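Local coordinates for cysteine protease (Xylella fastidiosa, PDB 3OIS), which probably hydrolyses peptide bonds as a cysteine peptidase of the papain family and also binds a uridine nucleotide, at residues A[128-133]-A[284-289]; A[83-88]-A[238-243]; A[61-66]-A[201-206]. One frame throughout, in Å; residues are numbered along the deposited sequence.

Contact 1: residues A[128-133]-A[284-289]. With UDP (uridine-5'-diphosphate), chain E.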
ATOM      1  N   ASP A 128       7.410   4.160   7.108  1.00 12.16           N
ATOM      2  CA  ASP A 128       7.743   3.311   8.246  1.00 11.31           C
ATOM      3  C   ASP A 128       7.597   1.801   7.895  1.00 14.55           C
ATOM      4  O   ASP A 128       8.411   0.994   8.293  1.00 13.57           O
ATOM      5  CB  ASP A 128       6.810   3.629   9.438  1.00 12.11           C
ATOM      6  CG  ASP A 128       7.161   4.965  10.061  1.00 13.35           C
ATOM      7  OD1 ASP A 128       8.310   5.454   9.812  1.00 14.33           O
ATOM      8  OD2 ASP A 128       6.312   5.510  10.805  1.00 16.26           O
ATOM      9  N   GLY A 129       6.610   1.476   7.051  1.00 12.90           N
ATOM     10  CA  GLY A 129       6.547   0.100   6.500  1.00 13.23           C
ATOM     11  C   GLY A 129       7.828  -0.173   5.711  1.00 14.54           C
ATOM     12  O   GLY A 129       8.347  -1.266   5.781  1.00 13.72           O
ATOM     13  N   ILE A 130       8.281   0.804   4.927  1.00 12.93           N
ATOM     14  CA  ILE A 130       9.531   0.650   4.174  1.00 13.42           C
ATOM     15  C   ILE A 130      10.758   0.511   5.074  1.00 14.02           C
ATOM     16  O   ILE A 130      11.597  -0.339   4.864  1.00 13.65           O
ATOM     17  CB  ILE A 130       9.647   1.786   3.176  1.00 14.71           C
ATOM     18  CG1 ILE A 130       8.610   1.566   2.091  1.00 13.33           C
ATOM     19  CG2 ILE A 130      11.044   1.807   2.461  1.00 15.45           C
ATOM     20  CD1 ILE A 130       8.532   2.837   1.157  1.00 15.53           C
ATOM     21  N   LYS A 131      10.823   1.287   6.142  1.00 14.53           N
ATOM     22  CA  LYS A 131      11.864   1.100   7.134  1.00 14.65           C
ATOM     23  C   LYS A 131      11.899  -0.335   7.718  1.00 15.55           C
ATOM     24  O   LYS A 131      12.994  -0.899   7.875  1.00 15.68           O
ATOM     25  CB  LYS A 131      11.695   2.087   8.256  1.00 15.65           C
ATOM     26  CG  LYS A 131      13.010   2.222   9.096  1.00 15.92           C
ATOM     27  CD  LYS A 131      13.931   3.309   8.599  1.00 21.07           C
ATOM     28  CE  LYS A 131      15.139   3.399   9.442  1.00 24.59           C
ATOM     29  NZ  LYS A 131      16.045   4.292   8.723  1.00 23.51           N
ATOM     30  N   VAL A 132      10.739  -0.896   8.081  1.00 14.39           N
ATOM     31  CA  VAL A 132      10.622  -2.276   8.518  1.00 14.93           C
ATOM     32  C   VAL A 132      11.210  -3.209   7.455  1.00 13.72           C
ATOM     33  O   VAL A 132      12.082  -3.997   7.758  1.00 16.87           O
ATOM     34  CB  VAL A 132       9.161  -2.710   8.783  1.00 14.17           C
ATOM     35  CG1 VAL A 132       9.076  -4.171   9.120  1.00 10.96           C
ATOM     36  CG2 VAL A 132       8.544  -1.841   9.912  1.00 15.06           C
ATOM     37  N   LEU A 133      10.786  -3.045   6.192  1.00 13.92           N
ATOM     38  CA  LEU A 133      11.376  -3.897   5.144  1.00 13.46           C
ATOM     39  C   LEU A 133      12.883  -3.784   4.994  1.00 15.59           C
ATOM     40  O   LEU A 133      13.499  -4.790   4.599  1.00 15.71           O
ATOM     41  CB  LEU A 133      10.676  -3.651   3.818  1.00 13.05           C
ATOM     42  CG  LEU A 133       9.214  -4.049   3.827  1.00 13.97           C
ATOM     43  CD1 LEU A 133       8.498  -3.602   2.449  1.00 14.50           C
ATOM     44  CD2 LEU A 133       8.994  -5.524   4.090  1.00 14.67           C
ATOM     45  N   TRP A 284       6.328   5.672  -3.569  1.00 12.71           N
ATOM     46  CA  TRP A 284       7.634   5.008  -3.226  1.00 12.23           C
ATOM     47  C   TRP A 284       7.806   3.751  -4.049  1.00 14.57           C
ATOM     48  O   TRP A 284       6.803   3.001  -4.311  1.00 13.85           O
ATOM     49  CB  TRP A 284       7.627   4.484  -1.824  1.00 11.96           C
ATOM     50  CG  TRP A 284       7.775   5.582  -0.768  1.00 12.25           C
ATOM     51  CD1 TRP A 284       6.781   6.077   0.000  1.00 10.08           C
ATOM     52  CD2 TRP A 284       9.016   6.159  -0.296  1.00 11.14           C
ATOM     53  NE1 TRP A 284       7.329   6.989   0.951  1.00 12.19           N
ATOM     54  CE2 TRP A 284       8.691   7.023   0.779  1.00 14.02           C
ATOM     55  CE3 TRP A 284      10.376   5.980  -0.638  1.00 14.97           C
ATOM     56  CZ2 TRP A 284       9.675   7.749   1.472  1.00 13.13           C
ATOM     57  CZ3 TRP A 284      11.375   6.753   0.017  1.00 15.35           C
ATOM     58  CH2 TRP A 284      11.001   7.610   1.054  1.00 14.03           C
ATOM     59  N   VAL A 285       9.077   3.521  -4.390  1.00 12.24           N
ATOM     60  CA  VAL A 285       9.549   2.278  -5.094  0.50 13.61           C
ATOM     61  C   VAL A 285      10.534   1.588  -4.190  1.00 15.14           C
ATOM     62  O   VAL A 285      11.394   2.251  -3.579  1.00 17.27           O
ATOM     63  CB  VAL A 285      10.298   2.622  -6.383  0.50 13.62           C
ATOM     64  CG1 VAL A 285      10.649   1.326  -7.173  0.50  9.51           C
ATOM     65  CG2 VAL A 285       9.496   3.532  -7.198  0.50 11.19           C
ATOM     66  N   ILE A 286      10.460   0.254  -4.099  1.00 15.15           N
ATOM     67  CA  ILE A 286      11.405  -0.460  -3.352  1.00 16.47           C
ATOM     68  C   ILE A 286      12.226  -1.370  -4.312  1.00 15.39           C
ATOM     69  O   ILE A 286      11.771  -1.723  -5.391  1.00 15.92           O
ATOM     70  CB  ILE A 286      10.688  -1.255  -2.262  1.00 16.39           C
ATOM     71  CG1 ILE A 286       9.720  -2.348  -2.858  1.00 16.43           C
ATOM     72  CG2 ILE A 286       9.939  -0.213  -1.275  1.00 16.69           C
ATOM     73  CD1 ILE A 286       9.376  -3.365  -1.802  1.00 21.48           C
ATOM     74  N   LYS A 287      13.410  -1.711  -3.858  1.00 16.78           N
ATOM     75  CA  LYS A 287      14.247  -2.684  -4.599  1.00 18.72           C
ATOM     76  C   LYS A 287      15.049  -3.524  -3.676  1.00 19.14           C
ATOM     77  O   LYS A 287      15.528  -3.067  -2.618  1.00 20.58           O
ATOM     78  CB  LYS A 287      15.214  -1.939  -5.514  1.00 20.50           C
ATOM     79  CG  LYS A 287      15.727  -2.838  -6.666  1.00 25.91           C
ATOM     80  CD  LYS A 287      16.807  -2.058  -7.459  1.00 29.59           C
ATOM     81  N   THR A 288      15.294  -4.772  -4.098  1.00 19.98           N
ATOM     82  CA  THR A 288      16.223  -5.675  -3.418  1.00 22.39           C
ATOM     83  C   THR A 288      17.324  -6.066  -4.448  1.00 26.52           C
ATOM     84  O   THR A 288      17.019  -6.637  -5.521  1.00 23.34           O
ATOM     85  CB  THR A 288      15.525  -6.934  -2.924  1.00 23.10           C
ATOM     86  OG1 THR A 288      14.380  -6.578  -2.116  1.00 20.41           O
ATOM     87  CG2 THR A 288      16.476  -7.723  -2.081  1.00 24.18           C
ATOM     88  N   VAL A 289      18.560  -5.641  -4.167  1.00 28.84           N
ATOM     89  CA  VAL A 289      19.661  -5.783  -5.123  1.00 34.94           C
ATOM     90  C   VAL A 289      20.597  -6.883  -4.591  1.00 38.81           C
ATOM     91  O   VAL A 289      21.281  -6.646  -3.589  1.00 39.16           O
ATOM     92  CB  VAL A 289      20.525  -4.460  -5.289  1.00 33.58           C
ATOM     93  CG1 VAL A 289      21.882  -4.747  -6.030  1.00 36.31           C
ATOM     94  CG2 VAL A 289      19.764  -3.334  -5.983  1.00 34.72           C
TER
HETATM   95  N1  UDP E 292      16.961   6.538   2.737  1.00 16.50           N
HETATM   96  C2  UDP E 292      16.232   6.425   1.586  1.00 14.97           C
HETATM   97  N3  UDP E 292      16.374   5.265   0.833  1.00 14.54           N
HETATM   98  C4  UDP E 292      17.205   4.266   1.224  1.00 15.48           C
HETATM   99  C5  UDP E 292      17.992   4.387   2.384  1.00 16.83           C
HETATM  100  C6  UDP E 292      17.752   5.513   3.185  1.00 16.94           C
HETATM  101  O2  UDP E 292      15.475   7.263   1.209  1.00 13.61           O
HETATM  102  O4  UDP E 292      17.332   3.288   0.418  1.00 14.13           O
HETATM  103  C1' UDP E 292      16.862   7.863   3.442  1.00 17.20           C
HETATM  104  C2' UDP E 292      15.558   8.078   4.181  1.00 19.48           C
HETATM  105  O2' UDP E 292      15.368   9.492   4.187  1.00 16.98           O
HETATM  106  C3' UDP E 292      15.974   7.617   5.522  1.00 18.83           C
HETATM  107  C4' UDP E 292      17.395   8.212   5.650  1.00 19.83           C
HETATM  108  O4' UDP E 292      17.969   8.041   4.337  1.00 19.50           O
HETATM  109  O3' UDP E 292      15.110   8.248   6.464  1.00 18.71           O
HETATM  110  C5' UDP E 292      18.173   7.512   6.759  1.00 18.87           C
HETATM  111  O5' UDP E 292      18.301   6.144   6.374  1.00 22.70           O
HETATM  112  PA  UDP E 292      19.305   5.163   6.982  1.00 24.54           P
HETATM  113  O1A UDP E 292      18.979   3.743   6.726  1.00 23.18           O
HETATM  114  O2A UDP E 292      20.705   5.566   6.670  1.00 25.95           O
HETATM  115  O3A UDP E 292      19.018   5.498   8.550  1.00 32.94           O
HETATM  116  PB  UDP E 292      19.390   4.784   9.953  1.00 34.50           P
HETATM  117  O1B UDP E 292      20.008   5.805  10.791  1.00 39.37           O
HETATM  118  O2B UDP E 292      18.125   4.278  10.419  1.00 32.20           O
HETATM  119  O3B UDP E 292      20.332   3.630   9.796  1.00 36.52           O
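K131 NZ holds the diphosphate of the bound UDP at two points: a firm hydrogen bond to the terminal phosphate oxygen UDP O2B at 2.7 Å, and a weak one to the bridging oxygen UDP O3A at 3.2 Å. The lysine chain bends once, at chi2 (91°), and runs straight beyond that to the phosphate. D41, D44, F45, K135 and Y184 also hydrogen-bond the nucleotide.

The neighbouring residue I130 turns to the strand instead. It sends its CD1 methyl over one face of the W284 indole, 3.4 Å from W284 CG. This is a CH-pi contact, with I130 CD1 3.7 Å from the centroid of the five-membered ring and 24° off the normal. UDP O2 lies off the edge of the same indole, near its plane. W284 NE1 is hydrogen-bonded to D38 OD2. Further along, I130 CG1 rests 4.0 Å from I286 CG2, and L133 CD1 makes a looser touch on I286 CD1 at 4.3 Å.

The axes of 128-133 and 284-287 run almost parallel, 5° apart and 10.6 Å from one another at closest approach; they belong to helix 126-135 and strand 280-287. Y184 of strand 183-186 touches I130, W284 and I286, while helix 78-93 packs L83 on I130 and A86 on I286.

Contact 2: residues A[83-88]-A[238-243]; sequences LAAAIQ and AVLCVG
This is where the long helix 78-93 leans on the antiparallel sheet, the meeting of helical and beta parts that defines a papain-like fold. L240, on strand 233-245, carries the strand's side of it. Its side chain points at the helix and ends in a fork whose two methyls each take one alanine: L240 CD1 lies 3.8 Å from A86 CB, and L240 CD2 lies 4.0 Å from A85 CB. L240 CD1 also reaches the helix backbone, at 4.0 Å from A86 CA.

With CG anti to L240's own backbone N (chi1 -175°) and chi2 at 80°, the leucine spreads its branches over two successive helix positions. Because the helix offers only methyl groups here, its backbone can come near the strand: A86 and L240 have their CA atoms 6.8 Å apart. The contact is wholly apolar and buried, though small.

Other sides of both elements are taken up by different partners. L83 turns away from the strand, and its side chain touches L133 of helix 126-135; Q88 is tied by its amide to Y70 and E99. On the strand, V239 points away from the helix and packs on F206 and F208, while L240 itself also touches V205 of strand 204-211.

In papain and its relatives the corresponding helix carries the catalytic cysteine near its start, and the partner histidine comes from the sheet-bearing domain. The seam between A85, A86 and L240 is consistent with that interface, the central helix of the helical domain packed against the beta domain.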
ATOM      1  N   LEU A  83       2.623  -2.870   0.627  1.00 13.49           N
ATOM      2  CA  LEU A  83       4.017  -3.200   0.630  1.00 13.99           C
ATOM      3  C   LEU A  83       4.274  -4.711   0.534  1.00 14.20           C
ATOM      4  O   LEU A  83       5.274  -5.125  -0.119  1.00 14.29           O
ATOM      5  CB  LEU A  83       4.682  -2.645   1.898  1.00 15.02           C
ATOM      6  CG  LEU A  83       4.893  -1.119   1.807  1.00 13.39           C
ATOM      7  CD1 LEU A  83       5.317  -0.541   3.279  1.00 13.97           C
ATOM      8  CD2 LEU A  83       5.970  -0.700   0.725  1.00 12.50           C
ATOM      9  N   ALA A  84       3.417  -5.541   1.146  1.00 14.41           N
ATOM     10  CA  ALA A  84       3.496  -7.030   0.988  1.00 14.56           C
ATOM     11  C   ALA A  84       3.463  -7.368  -0.484  1.00 14.58           C
ATOM     12  O   ALA A  84       4.284  -8.211  -0.941  1.00 16.41           O
ATOM     13  CB  ALA A  84       2.354  -7.726   1.697  1.00 15.64           C
ATOM     14  N   ALA A  85       2.570  -6.710  -1.221  1.00 13.94           N
ATOM     15  CA  ALA A  85       2.423  -6.977  -2.672  1.00 13.69           C
ATOM     16  C   ALA A  85       3.662  -6.487  -3.457  1.00 14.79           C
ATOM     17  O   ALA A  85       4.113  -7.141  -4.429  1.00 13.84           O
ATOM     18  CB  ALA A  85       1.062  -6.387  -3.234  1.00 12.96           C
ATOM     19  N   ALA A  86       4.234  -5.316  -3.121  1.00 14.50           N
ATOM     20  CA  ALA A  86       5.430  -4.849  -3.800  1.00 14.67           C
ATOM     21  C   ALA A  86       6.529  -5.895  -3.626  1.00 16.43           C
ATOM     22  O   ALA A  86       7.240  -6.178  -4.614  1.00 16.27           O
ATOM     23  CB  ALA A  86       5.877  -3.479  -3.204  1.00 16.50           C
ATOM     24  N   ILE A  87       6.690  -6.438  -2.392  1.00 14.38           N
ATOM     25  CA  ILE A  87       7.689  -7.498  -2.067  1.00 15.85           C
ATOM     26  C   ILE A  87       7.374  -8.771  -2.873  1.00 13.78           C
ATOM     27  O   ILE A  87       8.288  -9.333  -3.477  1.00 14.98           O
ATOM     28  CB  ILE A  87       7.664  -7.869  -0.601  1.00 14.35           C
ATOM     29  CG1 ILE A  87       8.286  -6.727   0.195  1.00 14.67           C
ATOM     30  CG2 ILE A  87       8.545  -9.118  -0.378  1.00 15.74           C
ATOM     31  CD1 ILE A  87       9.829  -6.515  -0.062  1.00 19.25           C
ATOM     32  N   GLN A  88       6.105  -9.191  -2.910  1.00 13.54           N
ATOM     33  CA  GLN A  88       5.724 -10.413  -3.635  1.00 15.28           C
ATOM     34  C   GLN A  88       5.978 -10.241  -5.107  1.00 17.05           C
ATOM     35  O   GLN A  88       6.539 -11.180  -5.729  1.00 19.06           O
ATOM     36  CB  GLN A  88       4.270 -10.794  -3.353  1.00 14.50           C
ATOM     37  CG  GLN A  88       3.929 -12.140  -3.919  1.00 14.47           C
ATOM     38  CD  GLN A  88       2.690 -12.728  -3.302  1.00 20.11           C
ATOM     39  OE1 GLN A  88       2.132 -12.197  -2.313  1.00 16.81           O
ATOM     40  NE2 GLN A  88       2.187 -13.835  -3.926  1.00 15.32           N
ATOM     41  N   ALA A 238      -3.812   3.291   1.094  1.00 12.47           N
ATOM     42  CA  ALA A 238      -2.536   3.128   0.339  1.00 13.29           C
ATOM     43  C   ALA A 238      -2.657   1.834  -0.427  1.00 11.53           C
ATOM     44  O   ALA A 238      -3.251   0.861   0.080  1.00 10.84           O
ATOM     45  CB  ALA A 238      -1.343   3.089   1.268  1.00 13.37           C
ATOM     46  N   VAL A 239      -2.146   1.895  -1.677  1.00 11.40           N
ATOM     47  CA  VAL A 239      -2.293   0.715  -2.578  1.00 10.13           C
ATOM     48  C   VAL A 239      -1.035   0.584  -3.401  1.00 11.38           C
ATOM     49  O   VAL A 239      -0.149   1.432  -3.391  1.00 12.90           O
ATOM     50  CB  VAL A 239      -3.495   0.947  -3.548  1.00 12.21           C
ATOM     51  CG1 VAL A 239      -4.803   1.014  -2.753  1.00 10.99           C
ATOM     52  CG2 VAL A 239      -3.315   2.255  -4.314  1.00 12.77           C
ATOM     53  N   LEU A 240      -0.929  -0.542  -4.109  1.00 10.86           N
ATOM     54  CA  LEU A 240       0.123  -0.744  -5.121  1.00 12.57           C
ATOM     55  C   LEU A 240      -0.454  -0.364  -6.510  1.00 11.78           C
ATOM     56  O   LEU A 240      -1.535  -0.860  -6.909  1.00 15.00           O
ATOM     57  CB  LEU A 240       0.558  -2.229  -5.114  1.00 13.00           C
ATOM     58  CG  LEU A 240       1.758  -2.521  -6.072  1.00 12.58           C
ATOM     59  CD1 LEU A 240       3.069  -2.074  -5.342  1.00 11.44           C
ATOM     60  CD2 LEU A 240       1.776  -4.056  -6.381  1.00 12.01           C
ATOM     61  N   CYS A 241       0.258   0.487  -7.269  1.00 11.16           N
ATOM     62  CA  CYS A 241      -0.158   0.786  -8.616  1.00 11.37           C
ATOM     63  C   CYS A 241       0.567  -0.118  -9.622  1.00 11.78           C
ATOM     64  O   CYS A 241       1.749  -0.308  -9.531  1.00 13.35           O
ATOM     65  CB  CYS A 241       0.212   2.263  -8.916  1.00 10.89           C
ATOM     66  SG  CYS A 241      -0.257   2.761 -10.601  1.00 15.26           S
ATOM     67  N   VAL A 242      -0.168  -0.670 -10.568  1.00 12.38           N
ATOM     68  CA  VAL A 242       0.470  -1.705 -11.420  1.00 14.61           C
ATOM     69  C   VAL A 242       0.355  -1.401 -12.854  1.00 15.13           C
ATOM     70  O   VAL A 242       0.688  -2.254 -13.693  1.00 15.53           O
ATOM     71  CB  VAL A 242      -0.238  -3.134 -11.168  1.00 15.33           C
ATOM     72  CG1 VAL A 242      -0.004  -3.587  -9.697  1.00 12.43           C
ATOM     73  CG2 VAL A 242      -1.761  -3.109 -11.465  1.00 13.60           C
ATOM     74  N   GLY A 243      -0.077  -0.220 -13.239  1.00 14.13           N
ATOM     75  CA  GLY A 243      -0.248   0.039 -14.687  1.00 16.16           C
ATOM     76  C   GLY A 243      -0.992   1.299 -15.013  1.00 14.97           C
ATOM     77  O   GLY A 243      -1.368   2.078 -14.135  1.00 14.08           O
TER

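Contact 3: residues A[61-66]-A[201-206]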
ATOM      1  N   VAL A  61       0.581   0.329 -19.958  1.00 15.10           N
ATOM      2  CA  VAL A  61       1.382  -0.655 -19.204  1.00 15.15           C
ATOM      3  C   VAL A  61       0.483  -1.468 -18.308  1.00 15.09           C
ATOM      4  O   VAL A  61      -0.405  -0.929 -17.629  1.00 14.61           O
ATOM      5  CB  VAL A  61       2.453   0.056 -18.399  1.00 15.40           C
ATOM      6  CG1 VAL A  61       3.223  -0.916 -17.454  1.00 13.34           C
ATOM      7  CG2 VAL A  61       3.421   0.817 -19.276  1.00 15.33           C
ATOM      8  N   ASP A  62       0.686  -2.791 -18.271  1.00 16.35           N
ATOM      9  CA  ASP A  62      -0.160  -3.611 -17.394  1.00 14.85           C
ATOM     10  C   ASP A  62       0.686  -4.644 -16.726  1.00 15.71           C
ATOM     11  O   ASP A  62       0.945  -5.759 -17.252  1.00 16.15           O
ATOM     12  CB  ASP A  62      -1.374  -4.216 -18.113  1.00 17.36           C
ATOM     13  CG  ASP A  62      -2.291  -4.974 -17.188  1.00 20.35           C
ATOM     14  OD1 ASP A  62      -2.154  -4.897 -15.963  1.00 20.67           O
ATOM     15  OD2 ASP A  62      -3.168  -5.729 -17.698  1.00 24.68           O
ATOM     16  N   LEU A  63       1.123  -4.313 -15.506  1.00 13.86           N
ATOM     17  CA  LEU A  63       2.026  -5.216 -14.746  1.00 14.39           C
ATOM     18  C   LEU A  63       1.235  -6.157 -13.832  1.00 15.73           C
ATOM     19  O   LEU A  63       1.808  -6.759 -12.961  1.00 15.72           O
ATOM     20  CB  LEU A  63       3.056  -4.392 -13.878  1.00 13.75           C
ATOM     21  CG  LEU A  63       3.838  -3.259 -14.602  1.00 17.98           C
ATOM     22  CD1 LEU A  63       4.973  -2.757 -13.684  1.00 18.24           C
ATOM     23  CD2 LEU A  63       4.431  -3.785 -15.933  1.00 20.38           C
ATOM     24  N   THR A  64      -0.091  -6.135 -13.916  1.00 15.56           N
ATOM     25  CA  THR A  64      -0.898  -6.944 -12.956  1.00 16.91           C
ATOM     26  C   THR A  64      -0.249  -8.335 -12.802  1.00 17.31           C
ATOM     27  O   THR A  64      -0.069  -9.076 -13.782  1.00 18.76           O
ATOM     28  CB  THR A  64      -2.351  -7.123 -13.437  1.00 17.74           C
ATOM     29  OG1 THR A  64      -2.986  -5.865 -13.577  1.00 17.74           O
ATOM     30  CG2 THR A  64      -3.217  -7.947 -12.416  1.00 16.78           C
ATOM     31  N   PRO A  65       0.031  -8.742 -11.587  1.00 17.49           N
ATOM     32  CA  PRO A  65       0.746 -10.017 -11.368  1.00 18.12           C
ATOM     33  C   PRO A  65      -0.274 -11.189 -11.246  1.00 17.37           C
ATOM     34  O   PRO A  65      -1.493 -10.944 -11.213  1.00 18.56           O
ATOM     35  CB  PRO A  65       1.501  -9.751 -10.058  1.00 16.95           C
ATOM     36  CG  PRO A  65       0.578  -8.891  -9.313  1.00 18.33           C
ATOM     37  CD  PRO A  65      -0.058  -7.914 -10.374  1.00 16.27           C
ATOM     38  N   PRO A  66       0.210 -12.440 -11.211  1.00 20.46           N
ATOM     39  CA  PRO A  66      -0.757 -13.504 -11.166  1.00 19.99           C
ATOM     40  C   PRO A  66      -1.358 -13.726  -9.786  1.00 20.69           C
ATOM     41  O   PRO A  66      -2.515 -14.200  -9.713  1.00 23.08           O
ATOM     42  CB  PRO A  66       0.059 -14.746 -11.601  1.00 22.51           C
ATOM     43  CG  PRO A  66       1.374 -14.213 -12.158  1.00 21.21           C
ATOM     44  CD  PRO A  66       1.580 -12.965 -11.318  1.00 20.88           C
ATOM     45  N   GLY A 201       8.851  -1.570 -15.738  1.00 17.64           N
ATOM     46  CA  GLY A 201       8.419  -2.785 -14.988  1.00 16.45           C
ATOM     47  C   GLY A 201       8.422  -2.715 -13.473  1.00 16.82           C
ATOM     48  O   GLY A 201       8.367  -3.775 -12.803  1.00 14.66           O
ATOM     49  N   SER A 202       8.434  -1.500 -12.936  1.00 16.12           N
ATOM     50  CA  SER A 202       8.404  -1.322 -11.474  1.00 16.91           C
ATOM     51  C   SER A 202       7.045  -0.752 -10.977  1.00 16.36           C
ATOM     52  O   SER A 202       6.654   0.307 -11.332  1.00 16.71           O
ATOM     53  CB  SER A 202       9.527  -0.372 -11.040  1.00 17.40           C
ATOM     54  OG  SER A 202      10.780  -0.855 -11.431  1.00 23.77           O
ATOM     55  N   PRO A 203       6.329  -1.495 -10.166  1.00 16.33           N
ATOM     56  CA  PRO A 203       5.141  -0.943  -9.484  1.00 15.45           C
ATOM     57  C   PRO A 203       5.589   0.075  -8.419  1.00 16.37           C
ATOM     58  O   PRO A 203       6.737   0.027  -7.948  1.00 16.90           O
ATOM     59  CB  PRO A 203       4.596  -2.147  -8.727  1.00 17.70           C
ATOM     60  CG  PRO A 203       5.066  -3.228  -9.405  1.00 21.34           C
ATOM     61  CD  PRO A 203       6.554  -2.859  -9.697  1.00 17.96           C
ATOM     62  N   PHE A 204       4.609   0.891  -7.965  1.00 13.46           N
ATOM     63  CA  PHE A 204       4.934   1.779  -6.818  1.00 13.76           C
ATOM     64  C   PHE A 204       3.751   1.785  -5.868  1.00 13.18           C
ATOM     65  O   PHE A 204       2.625   1.452  -6.256  1.00 13.99           O
ATOM     66  CB  PHE A 204       5.240   3.215  -7.369  1.00 13.36           C
ATOM     67  CG  PHE A 204       4.147   3.815  -8.171  1.00 14.60           C
ATOM     68  CD1 PHE A 204       3.089   4.508  -7.565  1.00 12.61           C
ATOM     69  CD2 PHE A 204       4.229   3.840  -9.568  1.00 12.24           C
ATOM     70  CE1 PHE A 204       2.058   5.047  -8.333  1.00 15.12           C
ATOM     71  CE2 PHE A 204       3.190   4.469 -10.354  1.00 13.40           C
ATOM     72  CZ  PHE A 204       2.138   5.097  -9.710  1.00 13.17           C
ATOM     73  N   VAL A 205       4.050   2.098  -4.611  1.00 13.53           N
ATOM     74  CA  VAL A 205       3.001   2.244  -3.608  0.50 12.52           C
ATOM     75  C   VAL A 205       2.800   3.706  -3.388  1.00 13.89           C
ATOM     76  O   VAL A 205       3.731   4.489  -3.574  1.00 13.51           O
ATOM     77  CB  VAL A 205       3.333   1.611  -2.241  0.50 11.79           C
ATOM     78  CG1 VAL A 205       3.339   0.089  -2.353  0.50 10.66           C
ATOM     79  CG2 VAL A 205       4.621   2.208  -1.669  0.50  9.17           C
ATOM     80  N   PHE A 206       1.541   4.065  -3.091  1.00 12.82           N
ATOM     81  CA  PHE A 206       1.237   5.443  -2.728  1.00 11.24           C
ATOM     82  C   PHE A 206       0.014   5.519  -1.896  1.00 11.41           C
ATOM     83  O   PHE A 206      -0.676   4.517  -1.702  1.00 11.40           O
ATOM     84  CB  PHE A 206       1.077   6.312  -3.976  1.00 11.58           C
ATOM     85  CG  PHE A 206      -0.188   6.048  -4.741  1.00 10.98           C
ATOM     86  CD1 PHE A 206      -0.287   4.877  -5.561  1.00 13.45           C
ATOM     87  CD2 PHE A 206      -1.265   6.895  -4.627  1.00 13.80           C
ATOM     88  CE1 PHE A 206      -1.508   4.655  -6.301  1.00 12.22           C
ATOM     89  CE2 PHE A 206      -2.490   6.697  -5.307  1.00 12.27           C
ATOM     90  CZ  PHE A 206      -2.611   5.584  -6.190  1.00 13.98           C
TER
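With chi1 at -50° and chi2 at -169°, L63 sets its CG beside the backbone N and extends CD1 straight at the chain leaving helix 191-199. The methyl lands on the face of the peptide group that joins G201 to S202: L63 CD1 is 3.5 Å from G201 C and 3.7 Å from G201 O, with S202 N at 3.8 Å. Along the chain it also grazes the proline ring, L63 CD1 to P203 CD being 4.3 Å.

G201 ends the helix in a Schellman motif with positive phi (93°). At its backbone angles a CB would jam against the carbonyl O of the residue before, which by itself calls for glycine; such a CB would point away from L63.

Next to L63 the chain turns with its own support. D62 OD1 accepts two bonds from T64. T64 OG1 donates to the syn lone pair of D62 OD1 at 2.7 Å, and T64 N reaches D62 OD1 at 3.2 Å from above the carboxylate plane, closing an Asx turn. Together they hold the aspartate across the bend that follows strand 60-62.

L63 is also hydrogen-bonded through its backbone to V242 of strand 233-245. F89 of helix 78-93 touches both L63 and P203, and E90 touches P203; C197 of helix 191-199 meets S202.

Overall arrangement
All three contacts share one antiparallel sheet. Contacts 2 and 3 are the nearest pair, centres 7 Å apart, stitched by C241 N to F204 O (2.7 Å) and V242 O to L63 N (2.8 Å). Contact 1 joins contact 3 through W284 N to V205 O at 2.9 Å, although their centres are 15 Å apart. Helix 78-93 bridges contacts 1 and 2, 11 Å apart between centres: L83 CD1 packs 3.5 Å from G129 CA, and I87 CD1 lies 3.6 Å from I286 CD1. Contact 1 alone grips UDP; the side chain of A86 in contact 2 remains about 14 Å from UDP, nearest atoms.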